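Local coordinates for protein putative mandelate racemase (Zymomonas mobilis, PDB 2OX4) that binds magnesium and, as a member of the mandelate racemase branch of the enolase superfamily, probably acts as a lyase, perhaps a dehydratase, at residues C[67-73]-C[102-106]; C[74-78]-C[92-96]; C[88-92]-C[269-273]; C[325-330]-C[367-371]. All coordinates share one frame; numbering follows the deposited sequence.

Contact 1: C[67-73]-C[102-106]; sequences PFNTEAI and FWDIK
Lys106 lies across the ring of Phe68 and ends on the hydroxyl of Thr70, and the contact is built round this long side chain. Its CG sits almost exactly over the ring centre, 3.8 Å from the Phe68 centroid and 3° off the ring normal, a CH-pi contact of the aliphatic stem. A bend at chi3 (-136°) then carries the amine off the ring toward helix 70-79, where Lys106 NZ and Thr70 OG1 meet tip to tip in a 2.8 Å hydrogen bond.

The close packing lies where Pro67, Thr70 and Ile73 meet helix 89-110. Thr70 CG2 reaches Phe102 CB at 3.6 Å and also stands over the five-membered ring of Trp103, whose NE1 is bonded to Thr298. Ile73 CG2 approaches Phe102 CE1 to 3.7 Å while its CD1 covers a face of that ring. Pro67 CG closes the row on Ile105 CG2 at 3.8 Å. The looser side holds a bridging water, which accepts from Lys106 NZ (2.7 Å) and donates to Phe68 O (2.6 Å); Lys116 of a second subunit packs on Phe68.

A methionine in place of Lys106 would probably leave Thr70 OG1 and the water bound to Phe68 O without their donor. This is plain packing inside the N-terminal domain of the enolase superfamily, pinned at one polar point. The ammonium is gripped by a hydroxyl and a water and stands over the rim of the Trp103 ring, so neutral dipoles and an aromatic face probably share in steadying its charge.

Contact 2: C[74-78]-C[92-96]; sequences WEKLF and FSGIS
Helix segments 74-78 and 92-96 run nearly antiparallel, their axes 10.4 Å apart at 158°, with Leu77 and Ile95 the nearest pair at 6.6 Å between CA atoms. Ile95 is the centre of the contact. Its CG2 presses on one face of the Trp74 indole, 3.5 Å from the centroid of the five-membered ring in a CH-pi contact, and its CG1 lies 3.8 Å from Leu77 CB. With CG anti to the backbone N (chi1 -156°), Trp74 swings its indole toward helix 92-96, where CH2 meets Phe92 CE2 at 3.8 Å, the two side chains crossing at about a right angle. Phe78 CE1 comes to the edge of the Phe92 ring, 4.3 Å from CZ. A leucine in place of Trp74 would probably uncover Ile95 CG2 and leave Gly295 O without the indole N-H that now bonds to it.

The pair forms an antiparallel helical hairpin of the N-terminal domain. Helix 48-62 flanks it through Tyr58, which touches both Leu77 and Ile95, while on the barrel side helix 296-309 and helix 271-280 lie against Trp74, with Arg272 in a cation-pi contact with the indole.

Contact 3: C[88-92]-C[269-273]; sequences GTVIF and IYSRW
Tyr270 and Ser271 meet the first turn of helix 89-110 at the junction of the N-terminal domain with the barrel of the enolase superfamily. The second segment is the beta-alpha turn that leads from barrel strand 263-265 into helix 271-280, just beyond the magnesium ligand Glu267; the metal itself is about 11 Å from the Tyr270 side chain.

Tyr270 comes first. One face of its ring is covered by Thr89 CA, 3.9 Å from the centroid, and its phenol continues past the backbone to give a 2.8 Å hydrogen bond from Tyr270 OH to Thr89 OG1. That oxygen is used twice, since it also bonds to Gly87 O of a third subunit, which links the tyrosine's hydroxyl to the subunit interface, where Gly86 of that subunit also packs on Tyr270. Gly88, just before the helix, has backbone angles at which a CB would run into the preceding carbonyl oxygen. At the other end of the tyrosine, CB touches Phe92 CD1 at 3.7 Å.

Ser271 follows, with its CB over a face of the Phe92 ring, 3.7 Å above the plane and offset toward the rim. Its chi1 of 87° turns OG back on the chain, where it donates to Tyr270 O over 2.7 Å and receives a weak bond from Trp273 N. The serine therefore offers carbon to the aromatic face while its hydroxyl is satisfied locally.

Arg272 turns to Glu299 in a salt bridge, and the indole of Trp273 comes over one face of its guanidinium by CH2 alone, 3.6 Å above the plane and toward the rim.

Contact 4: C[325-330]-C[367-371]; sequences EAASLH and YKVPE
Helix 322-333, the last helix of the barrel, packs against the loop leaving strand 366-367, and Leu329 is the residue it drives into that loop. The leucine forks. CD2 lies over one face of the Tyr367 ring, 4.0 Å from the centroid and 25° off the normal, whereas CD1 meets Pro370 CD at 3.8 Å, crossing the proline at about a right angle. One turn earlier, Ala326 CB adds a looser touch to Pro370 CG.

Strands 126-131 and 341-344 pair in parallel to close the barrel, and seven helices join its eight parallel strands, the (beta/alpha)7beta form known from the enolase superfamily. Strand 366-367 is added antiparallel to 126-131, which holds Tyr367 beside helix 322-333.

At the N-terminal end of the helical segment, the Glu325 carboxylate comes up to the phenol at 63° to the ring plane, with OE1 3.2 Å from Tyr367 OH. This is proximity without a hydrogen bond: Tyr367 OH bonds to Tyr360 O, and Glu325 OE2 bonds to both His341 and His343.

His330 takes the far end. With CG1 set between the backbone N and the carbonyl carbon (chi1 70°), Val369 CG2 lies anti to N and stands over one face of the imidazole, 3.6 Å from its centroid. Pro370 borders the same ring, its O 3.5 Å from His330 CE1 and its CD 3.9 Å from NE2. The imidazole's rotation is fixed from both nitrogens, ND1 bonding to the backbone N of Tyr115 and NE2 to the carbonyl of Ile375.

How the contacts relate
From the N terminus, contact 1 closes a loop from 67-73 to 102-106, and contact 2 nests inside it, joining the next turn of helix 70-79 to an earlier turn of helix 89-110; together they join helix 70-79 to helix 89-110 at two levels. Contact 3 starts at 88-92, within the loop of contact 1, and ends at 269-273, so the two cross and the helical hairpin is tied to the barrel. Phe92 belongs to contacts 2 and 3, which also touch where Phe78 CE2 lies 3.5 Å from Trp273 CH2. Contact 4 follows in series, touching none of the others, and fastens the barrel's last helix to the loop after strand 366-367.

Contact 1: C[67-73]-C[102-106]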
loop_
_atom_site.group_PDB
_atom_site.type_symbol
_atom_site.label_atom_id
_atom_site.label_comp_id
_atom_site.label_asym_id
_atom_site.label_seq_id
_atom_site.Cartn_x
_atom_site.Cartn_y
_atom_site.Cartn_z
ATOM N N PRO C 67 7.870 42.041 -16.357
ATOM C CA PRO C 67 8.163 41.470 -15.033
ATOM C C PRO C 67 6.940 41.256 -14.120
ATOM O O PRO C 67 7.054 40.567 -13.110
ATOM C CB PRO C 67 9.140 42.482 -14.419
ATOM C CG PRO C 67 8.917 43.748 -15.181
ATOM C CD PRO C 67 8.542 43.341 -16.561
ATOM N N PHE C 68 5.789 41.839 -14.461
ATOM C CA PHE C 68 4.535 41.530 -13.762
ATOM C C PHE C 68 3.984 40.138 -14.068
ATOM O O PHE C 68 3.189 39.604 -13.293
ATOM C CB PHE C 68 3.459 42.590 -14.015
ATOM C CG PHE C 68 3.519 43.727 -13.032
ATOM C CD1 PHE C 68 4.549 44.660 -13.101
ATOM C CD2 PHE C 68 2.586 43.825 -12.006
ATOM C CE1 PHE C 68 4.632 45.699 -12.173
ATOM C CE2 PHE C 68 2.659 44.865 -11.076
ATOM C CZ PHE C 68 3.689 45.799 -11.167
ATOM N N ASN C 69 4.414 39.556 -15.187
ATOM C CA ASN C 69 3.924 38.229 -15.601
ATOM C C ASN C 69 4.744 37.113 -14.975
ATOM O O ASN C 69 5.303 36.271 -15.670
ATOM C CB ASN C 69 3.911 38.114 -17.130
ATOM C CG ASN C 69 2.821 38.960 -17.754
ATOM O OD1 ASN C 69 1.815 39.258 -17.109
ATOM N ND2 ASN C 69 3.015 39.365 -19.005
ATOM N N THR C 70 4.832 37.119 -13.648
ATOM C CA THR C 70 5.688 36.160 -12.957
ATOM C C THR C 70 5.230 34.711 -13.157
ATOM O O THR C 70 6.065 33.840 -13.298
ATOM C CB THR C 70 5.823 36.446 -11.462
ATOM O OG1 THR C 70 4.553 36.844 -10.931
ATOM C CG2 THR C 70 6.882 37.524 -11.204
ATOM N N GLU C 71 3.923 34.466 -13.201
ATOM C CA GLU C 71 3.422 33.092 -13.411
ATOM C C GLU C 71 3.805 32.545 -14.784
ATOM O O GLU C 71 4.339 31.428 -14.901
ATOM C CB GLU C 71 1.899 33.006 -13.194
ATOM C CG GLU C 71 1.458 33.141 -11.739
ATOM C CD GLU C 71 1.864 31.949 -10.849
ATOM O OE1 GLU C 71 2.019 30.813 -11.355
ATOM O OE2 GLU C 71 2.005 32.154 -9.634
ATOM N N ALA C 72 3.571 33.348 -15.818
ATOM C CA ALA C 72 3.870 32.940 -17.194
ATOM C C ALA C 72 5.367 32.772 -17.408
ATOM O O ALA C 72 5.800 31.853 -18.103
ATOM C CB ALA C 72 3.308 33.952 -18.200
ATOM N N ILE C 73 6.161 33.672 -16.836
ATOM C CA ILE C 73 7.599 33.571 -17.013
ATOM C C ILE C 73 8.138 32.316 -16.295
ATOM O O ILE C 73 8.968 31.604 -16.848
ATOM C CB ILE C 73 8.346 34.846 -16.553
ATOM C CG1 ILE C 73 7.988 36.046 -17.459
ATOM C CG2 ILE C 73 9.867 34.598 -16.565
ATOM C CD1 ILE C 73 8.344 37.410 -16.835
ATOM N N PHE C 102 11.974 40.087 -10.183
ATOM C CA PHE C 102 10.664 40.504 -10.691
ATOM C C PHE C 102 9.750 41.039 -9.587
ATOM O O PHE C 102 9.101 42.083 -9.768
ATOM C CB PHE C 102 9.954 39.361 -11.426
ATOM C CG PHE C 102 10.737 38.782 -12.570
ATOM C CD1 PHE C 102 10.577 37.442 -12.908
ATOM C CD2 PHE C 102 11.623 39.565 -13.313
ATOM C CE1 PHE C 102 11.291 36.881 -13.957
ATOM C CE2 PHE C 102 12.359 39.007 -14.368
ATOM C CZ PHE C 102 12.188 37.667 -14.696
ATOM N N TRP C 103 9.693 40.335 -8.456
ATOM C CA TRP C 103 8.877 40.799 -7.340
ATOM C C TRP C 103 9.415 42.122 -6.767
ATOM O O TRP C 103 8.629 42.997 -6.417
ATOM C CB TRP C 103 8.731 39.735 -6.253
ATOM C CG TRP C 103 7.762 38.617 -6.630
ATOM C CD1 TRP C 103 8.074 37.414 -7.199
ATOM C CD2 TRP C 103 6.340 38.621 -6.456
ATOM N NE1 TRP C 103 6.928 36.663 -7.384
ATOM C CE2 TRP C 103 5.853 37.380 -6.929
ATOM C CE3 TRP C 103 5.431 39.550 -5.931
ATOM C CZ2 TRP C 103 4.492 37.049 -6.903
ATOM C CZ3 TRP C 103 4.078 39.221 -5.907
ATOM C CH2 TRP C 103 3.621 37.984 -6.395
ATOM N N ASP C 104 10.741 42.259 -6.709
ATOM C CA ASP C 104 11.379 43.539 -6.360
ATOM C C ASP C 104 10.864 44.653 -7.277
ATOM O O ASP C 104 10.410 45.701 -6.794
ATOM C CB ASP C 104 12.905 43.405 -6.432
ATOM C CG ASP C 104 13.643 44.529 -5.709
ATOM O OD1 ASP C 104 13.057 45.180 -4.819
ATOM O OD2 ASP C 104 14.839 44.735 -6.021
ATOM N N ILE C 105 10.883 44.418 -8.596
ATOM C CA ILE C 105 10.354 45.400 -9.561
ATOM C C ILE C 105 8.887 45.755 -9.297
ATOM O O ILE C 105 8.525 46.940 -9.278
ATOM C CB ILE C 105 10.566 44.947 -11.036
ATOM C CG1 ILE C 105 12.052 45.048 -11.405
ATOM C CG2 ILE C 105 9.672 45.751 -12.002
ATOM C CD1 ILE C 105 12.475 44.165 -12.578
ATOM N N LYS C 106 8.049 44.738 -9.084
ATOM C CA LYS C 106 6.618 44.961 -8.810
ATOM C C LYS C 106 6.426 45.881 -7.607
ATOM O O LYS C 106 5.628 46.822 -7.657
ATOM C CB LYS C 106 5.898 43.637 -8.523
ATOM C CG LYS C 106 5.762 42.732 -9.729
ATOM C CD LYS C 106 4.702 41.656 -9.451
ATOM C CE LYS C 106 5.186 40.314 -9.902
ATOM N NZ LYS C 106 4.228 39.218 -9.560
HETATM O O HOH W 1 2.042 39.855 -10.957
#

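Contact 2: C[74-78]-C[92-96]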
loop_
_atom_site.group_PDB
_atom_site.type_symbol
_atom_site.label_atom_id
_atom_site.label_comp_id
_atom_site.label_asym_id
_atom_site.label_seq_id
_atom_site.Cartn_x
_atom_site.Cartn_y
_atom_site.Cartn_z
ATOM N N TRP C 74 7.655 32.051 -15.083
ATOM C CA TRP C 74 8.093 30.878 -14.320
ATOM C C TRP C 74 7.780 29.639 -15.144
ATOM O O TRP C 74 8.626 28.773 -15.302
ATOM C CB TRP C 74 7.361 30.799 -12.971
ATOM C CG TRP C 74 8.104 30.022 -11.887
ATOM C CD1 TRP C 74 8.818 30.549 -10.830
ATOM C CD2 TRP C 74 8.175 28.595 -11.744
ATOM N NE1 TRP C 74 9.330 29.534 -10.044
ATOM C CE2 TRP C 74 8.945 28.326 -10.580
ATOM C CE3 TRP C 74 7.654 27.518 -12.479
ATOM C CZ2 TRP C 74 9.226 27.018 -10.150
ATOM C CZ3 TRP C 74 7.926 26.210 -12.046
ATOM C CH2 TRP C 74 8.707 25.974 -10.895
ATOM N N GLU C 75 6.571 29.576 -15.696
ATOM C CA GLU C 75 6.172 28.419 -16.495
ATOM C C GLU C 75 6.971 28.318 -17.798
ATOM O O GLU C 75 7.288 27.220 -18.236
ATOM C CB GLU C 75 4.658 28.437 -16.757
ATOM C CG GLU C 75 4.095 27.212 -17.530
ATOM C CD GLU C 75 3.876 25.945 -16.672
ATOM O OE1 GLU C 75 4.262 25.904 -15.482
ATOM O OE2 GLU C 75 3.305 24.963 -17.211
ATOM N N LYS C 76 7.287 29.458 -18.414
ATOM C CA LYS C 76 8.160 29.489 -19.598
ATOM C C LYS C 76 9.557 28.933 -19.312
ATOM O O LYS C 76 10.040 28.074 -20.038
ATOM C CB LYS C 76 8.251 30.918 -20.147
ATOM C CG LYS C 76 9.122 31.097 -21.392
ATOM C CD LYS C 76 9.182 32.582 -21.770
ATOM C CE LYS C 76 10.186 32.848 -22.878
ATOM N NZ LYS C 76 10.150 34.286 -23.298
ATOM N N LEU C 77 10.201 29.418 -18.256
ATOM C CA LEU C 77 11.487 28.850 -17.823
ATOM C C LEU C 77 11.408 27.364 -17.470
ATOM O O LEU C 77 12.363 26.622 -17.702
ATOM C CB LEU C 77 12.098 29.665 -16.684
ATOM C CG LEU C 77 12.453 31.098 -17.127
ATOM C CD1 LEU C 77 13.048 31.903 -15.972
ATOM C CD2 LEU C 77 13.435 31.086 -18.347
ATOM N N PHE C 78 10.262 26.939 -16.937
ATOM C CA PHE C 78 10.041 25.531 -16.576
ATOM C C PHE C 78 9.850 24.672 -17.849
ATOM O O PHE C 78 10.456 23.602 -17.968
ATOM C CB PHE C 78 8.834 25.443 -15.627
ATOM C CG PHE C 78 8.516 24.042 -15.123
ATOM C CD1 PHE C 78 9.510 23.221 -14.598
ATOM C CD2 PHE C 78 7.204 23.574 -15.145
ATOM C CE1 PHE C 78 9.200 21.924 -14.129
ATOM C CE2 PHE C 78 6.892 22.285 -14.675
ATOM C CZ PHE C 78 7.886 21.471 -14.172
ATOM N N PHE C 92 16.778 25.296 -11.077
ATOM C CA PHE C 92 15.818 26.043 -10.246
ATOM C C PHE C 92 16.392 27.326 -9.611
ATOM O O PHE C 92 15.657 28.302 -9.415
ATOM C CB PHE C 92 15.121 25.137 -9.221
ATOM C CG PHE C 92 14.029 24.280 -9.817
ATOM C CD1 PHE C 92 14.089 22.901 -9.721
ATOM C CD2 PHE C 92 12.957 24.865 -10.495
ATOM C CE1 PHE C 92 13.086 22.106 -10.286
ATOM C CE2 PHE C 92 11.949 24.084 -11.052
ATOM C CZ PHE C 92 12.016 22.711 -10.953
ATOM N N SER C 93 17.701 27.349 -9.358
ATOM C CA SER C 93 18.378 28.568 -8.882
ATOM C C SER C 93 18.235 29.719 -9.870
ATOM O O SER C 93 18.080 30.874 -9.476
ATOM C CB SER C 93 19.867 28.312 -8.636
ATOM O OG SER C 93 20.071 27.498 -7.500
ATOM N N GLY C 94 18.303 29.398 -11.164
ATOM C CA GLY C 94 18.175 30.413 -12.210
ATOM C C GLY C 94 16.775 31.002 -12.259
ATOM O O GLY C 94 16.604 32.216 -12.305
ATOM N N ILE C 95 15.769 30.136 -12.227
ATOM C CA ILE C 95 14.375 30.584 -12.103
ATOM C C ILE C 95 14.191 31.452 -10.846
ATOM O O ILE C 95 13.594 32.532 -10.918
ATOM C CB ILE C 95 13.390 29.391 -12.120
ATOM C CG1 ILE C 95 13.588 28.569 -13.400
ATOM C CG2 ILE C 95 11.966 29.894 -12.064
ATOM C CD1 ILE C 95 12.543 27.407 -13.595
ATOM N N SER C 96 14.769 31.002 -9.731
ATOM C CA SER C 96 14.621 31.650 -8.421
ATOM C C SER C 96 15.119 33.091 -8.457
ATOM O O SER C 96 14.426 34.002 -7.992
ATOM C CB SER C 96 15.425 30.909 -7.355
ATOM O OG SER C 96 14.986 29.571 -7.183
#

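Contact 3: C[88-92]-C[269-273]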
loop_
_atom_site.group_PDB
_atom_site.type_symbol
_atom_site.label_atom_id
_atom_site.label_comp_id
_atom_site.label_asym_id
_atom_site.label_seq_id
_atom_site.Cartn_x
_atom_site.Cartn_y
_atom_site.Cartn_z
ATOM N N GLY C 88 16.521 20.483 -11.056
ATOM C CA GLY C 88 17.855 20.475 -10.488
ATOM C C GLY C 88 18.218 21.743 -9.733
ATOM O O GLY C 88 17.602 22.798 -9.925
ATOM N N THR C 89 19.244 21.609 -8.899
ATOM C CA THR C 89 19.831 22.685 -8.115
ATOM C C THR C 89 20.015 23.948 -8.950
ATOM O O THR C 89 19.484 25.006 -8.614
ATOM C CB THR C 89 21.233 22.248 -7.593
ATOM O OG1 THR C 89 21.100 21.092 -6.756
ATOM C CG2 THR C 89 21.857 23.378 -6.785
ATOM N N VAL C 90 20.754 23.814 -10.054
ATOM C CA VAL C 90 21.171 24.966 -10.844
ATOM C C VAL C 90 19.988 25.479 -11.665
ATOM O O VAL C 90 19.726 26.686 -11.697
ATOM C CB VAL C 90 22.376 24.607 -11.744
ATOM C CG1 VAL C 90 22.753 25.794 -12.647
ATOM C CG2 VAL C 90 23.581 24.177 -10.896
ATOM N N ILE C 91 19.258 24.548 -12.291
ATOM C CA ILE C 91 18.075 24.865 -13.099
ATOM C C ILE C 91 17.123 25.737 -12.289
ATOM O O ILE C 91 16.737 26.824 -12.743
ATOM C CB ILE C 91 17.369 23.571 -13.605
ATOM C CG1 ILE C 91 18.284 22.777 -14.563
ATOM C CG2 ILE C 91 15.992 23.879 -14.220
ATOM C CD1 ILE C 91 18.833 23.579 -15.751
ATOM N N PHE C 92 16.778 25.296 -11.077
ATOM C CA PHE C 92 15.818 26.043 -10.246
ATOM C C PHE C 92 16.392 27.326 -9.611
ATOM O O PHE C 92 15.657 28.302 -9.415
ATOM C CB PHE C 92 15.121 25.137 -9.221
ATOM C CG PHE C 92 14.029 24.280 -9.817
ATOM C CD1 PHE C 92 14.089 22.901 -9.721
ATOM C CD2 PHE C 92 12.957 24.865 -10.495
ATOM C CE1 PHE C 92 13.086 22.106 -10.286
ATOM C CE2 PHE C 92 11.949 24.084 -11.052
ATOM C CZ PHE C 92 12.016 22.711 -10.953
ATOM N N ILE C 269 16.323 20.761 -1.614
ATOM C CA ILE C 269 15.070 20.269 -2.211
ATOM C C ILE C 269 14.450 21.469 -2.936
ATOM O O ILE C 269 14.387 22.571 -2.383
ATOM C CB ILE C 269 14.079 19.744 -1.122
ATOM C CG1 ILE C 269 14.732 18.668 -0.222
ATOM C CG2 ILE C 269 12.810 19.205 -1.764
ATOM C CD1 ILE C 269 13.910 18.254 1.018
ATOM N N TYR C 270 14.016 21.267 -4.177
ATOM C CA TYR C 270 13.673 22.410 -5.036
ATOM C C TYR C 270 12.309 22.221 -5.669
ATOM O O TYR C 270 12.009 21.139 -6.181
ATOM C CB TYR C 270 14.731 22.624 -6.131
ATOM C CG TYR C 270 16.123 22.341 -5.642
ATOM C CD1 TYR C 270 16.748 23.206 -4.744
ATOM C CD2 TYR C 270 16.802 21.181 -6.039
ATOM C CE1 TYR C 270 18.037 22.942 -4.278
ATOM C CE2 TYR C 270 18.089 20.906 -5.580
ATOM C CZ TYR C 270 18.695 21.798 -4.700
ATOM O OH TYR C 270 19.959 21.528 -4.236
ATOM N N SER C 271 11.528 23.300 -5.664
ATOM C CA SER C 271 10.165 23.351 -6.237
ATOM C C SER C 271 9.127 22.507 -5.491
ATOM O O SER C 271 9.473 21.655 -4.672
ATOM C CB SER C 271 10.153 23.048 -7.743
ATOM O OG SER C 271 10.051 21.643 -7.999
ATOM N N ARG C 272 7.856 22.774 -5.793
ATOM C CA ARG C 272 6.721 21.927 -5.380
ATOM C C ARG C 272 7.014 20.448 -5.619
ATOM O O ARG C 272 6.727 19.606 -4.754
ATOM C CB ARG C 272 5.493 22.296 -6.210
ATOM C CG ARG C 272 4.695 23.526 -5.763
ATOM C CD ARG C 272 3.747 23.943 -6.907
ATOM N NE ARG C 272 4.481 24.571 -8.004
ATOM C CZ ARG C 272 3.950 24.928 -9.172
ATOM N NH1 ARG C 272 2.661 24.671 -9.437
ATOM N NH2 ARG C 272 4.713 25.540 -10.076
ATOM N N TRP C 273 7.584 20.145 -6.794
ATOM C CA TRP C 273 7.924 18.752 -7.169
ATOM C C TRP C 273 8.941 18.091 -6.236
ATOM O O TRP C 273 8.845 16.896 -5.957
ATOM C CB TRP C 273 8.440 18.691 -8.611
ATOM C CG TRP C 273 7.362 18.974 -9.643
ATOM C CD1 TRP C 273 6.627 18.042 -10.320
ATOM C CD2 TRP C 273 6.905 20.258 -10.102
ATOM N NE1 TRP C 273 5.738 18.661 -11.166
ATOM C CE2 TRP C 273 5.895 20.019 -11.065
ATOM C CE3 TRP C 273 7.260 21.586 -9.806
ATOM C CZ2 TRP C 273 5.219 21.053 -11.719
ATOM C CZ3 TRP C 273 6.588 22.616 -10.453
ATOM C CH2 TRP C 273 5.582 22.347 -11.405
#

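Contact 4: C[325-330]-C[367-371]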
loop_
_atom_site.group_PDB
_atom_site.type_symbol
_atom_site.label_atom_id
_atom_site.label_comp_id
_atom_site.label_asym_id
_atom_site.label_seq_id
_atom_site.Cartn_x
_atom_site.Cartn_y
_atom_site.Cartn_z
ATOM N N GLU C 325 18.749 37.758 2.258
ATOM C CA GLU C 325 18.154 37.889 3.590
ATOM C C GLU C 325 16.917 38.785 3.614
ATOM O O GLU C 325 15.878 38.394 4.181
ATOM C CB GLU C 325 19.159 38.267 4.685
ATOM C CG GLU C 325 18.526 38.088 6.096
ATOM C CD GLU C 325 19.493 37.622 7.189
ATOM O OE1 GLU C 325 20.635 38.129 7.229
ATOM O OE2 GLU C 325 19.094 36.773 8.034
ATOM N N ALA C 326 17.011 39.958 2.983
ATOM C CA ALA C 326 15.870 40.863 2.886
ATOM C C ALA C 326 14.682 40.169 2.216
ATOM O O ALA C 326 13.553 40.267 2.698
ATOM C CB ALA C 326 16.243 42.133 2.116
ATOM N N ALA C 327 14.944 39.470 1.114
ATOM C CA ALA C 327 13.880 38.778 0.384
ATOM C C ALA C 327 13.187 37.766 1.295
ATOM O O ALA C 327 11.959 37.704 1.329
ATOM C CB ALA C 327 14.433 38.098 -0.861
ATOM N N SER C 328 13.977 37.012 2.065
ATOM C CA SER C 328 13.424 35.961 2.930
ATOM C C SER C 328 12.442 36.488 3.982
ATOM O O SER C 328 11.498 35.806 4.346
ATOM C CB SER C 328 14.540 35.152 3.593
ATOM O OG SER C 328 15.206 35.910 4.597
ATOM N N LEU C 329 12.668 37.706 4.467
ATOM C CA LEU C 329 11.802 38.280 5.489
ATOM C C LEU C 329 10.403 38.552 4.942
ATOM O O LEU C 329 9.405 38.378 5.643
ATOM C CB LEU C 329 12.436 39.571 6.036
ATOM C CG LEU C 329 13.827 39.368 6.650
ATOM C CD1 LEU C 329 14.481 40.719 6.942
ATOM C CD2 LEU C 329 13.752 38.514 7.909
ATOM N N HIS C 330 10.338 38.990 3.686
ATOM C CA HIS C 330 9.051 39.199 3.014
ATOM C C HIS C 330 8.292 37.888 2.848
ATOM O O HIS C 330 7.105 37.816 3.180
ATOM C CB HIS C 330 9.250 39.867 1.662
ATOM C CG HIS C 330 9.738 41.280 1.764
ATOM N ND1 HIS C 330 8.885 42.351 1.925
ATOM C CD2 HIS C 330 10.992 41.794 1.749
ATOM C CE1 HIS C 330 9.594 43.468 1.990
ATOM N NE2 HIS C 330 10.875 43.157 1.884
ATOM N N TYR C 367 13.395 39.758 14.159
ATOM C CA TYR C 367 13.472 40.479 12.887
ATOM C C TYR C 367 12.160 41.186 12.534
ATOM O O TYR C 367 11.081 40.627 12.709
ATOM C CB TYR C 367 13.804 39.506 11.748
ATOM C CG TYR C 367 15.189 39.633 11.134
ATOM C CD1 TYR C 367 15.946 38.495 10.880
ATOM C CD2 TYR C 367 15.732 40.877 10.787
ATOM C CE1 TYR C 367 17.201 38.571 10.295
ATOM C CE2 TYR C 367 16.997 40.967 10.207
ATOM C CZ TYR C 367 17.723 39.811 9.967
ATOM O OH TYR C 367 18.974 39.857 9.392
ATOM N N LYS C 368 12.259 42.397 11.996
ATOM C CA LYS C 368 11.128 43.029 11.314
ATOM C C LYS C 368 11.347 43.013 9.802
ATOM O O LYS C 368 12.479 43.130 9.333
ATOM C CB LYS C 368 10.941 44.468 11.809
ATOM C CG LYS C 368 10.194 44.563 13.137
ATOM C CD LYS C 368 10.205 45.983 13.675
ATOM C CE LYS C 368 9.690 46.033 15.106
ATOM N NZ LYS C 368 8.240 45.704 15.192
ATOM N N VAL C 369 10.269 42.870 9.040
ATOM C CA VAL C 369 10.374 42.917 7.575
ATOM C C VAL C 369 10.713 44.348 7.127
ATOM O O VAL C 369 10.225 45.312 7.734
ATOM C CB VAL C 369 9.070 42.409 6.902
ATOM C CG1 VAL C 369 7.913 43.399 7.099
ATOM C CG2 VAL C 369 9.297 42.091 5.422
ATOM N N PRO C 370 11.575 44.500 6.094
ATOM C CA PRO C 370 11.730 45.849 5.522
ATOM C C PRO C 370 10.399 46.446 5.047
ATOM O O PRO C 370 9.492 45.720 4.620
ATOM C CB PRO C 370 12.674 45.625 4.330
ATOM C CG PRO C 370 13.448 44.381 4.699
ATOM C CD PRO C 370 12.451 43.515 5.428
ATOM N N GLU C 371 10.281 47.767 5.147
ATOM C CA GLU C 371 9.051 48.456 4.773
ATOM C C GLU C 371 9.242 49.381 3.562
ATOM O O GLU C 371 8.323 50.110 3.181
ATOM C CB GLU C 371 8.498 49.247 5.966
ATOM C CG GLU C 371 8.121 48.411 7.181
ATOM C CD GLU C 371 6.832 47.609 7.000
ATOM O OE1 GLU C 371 6.107 47.813 6.004
ATOM O OE2 GLU C 371 6.537 46.769 7.873
#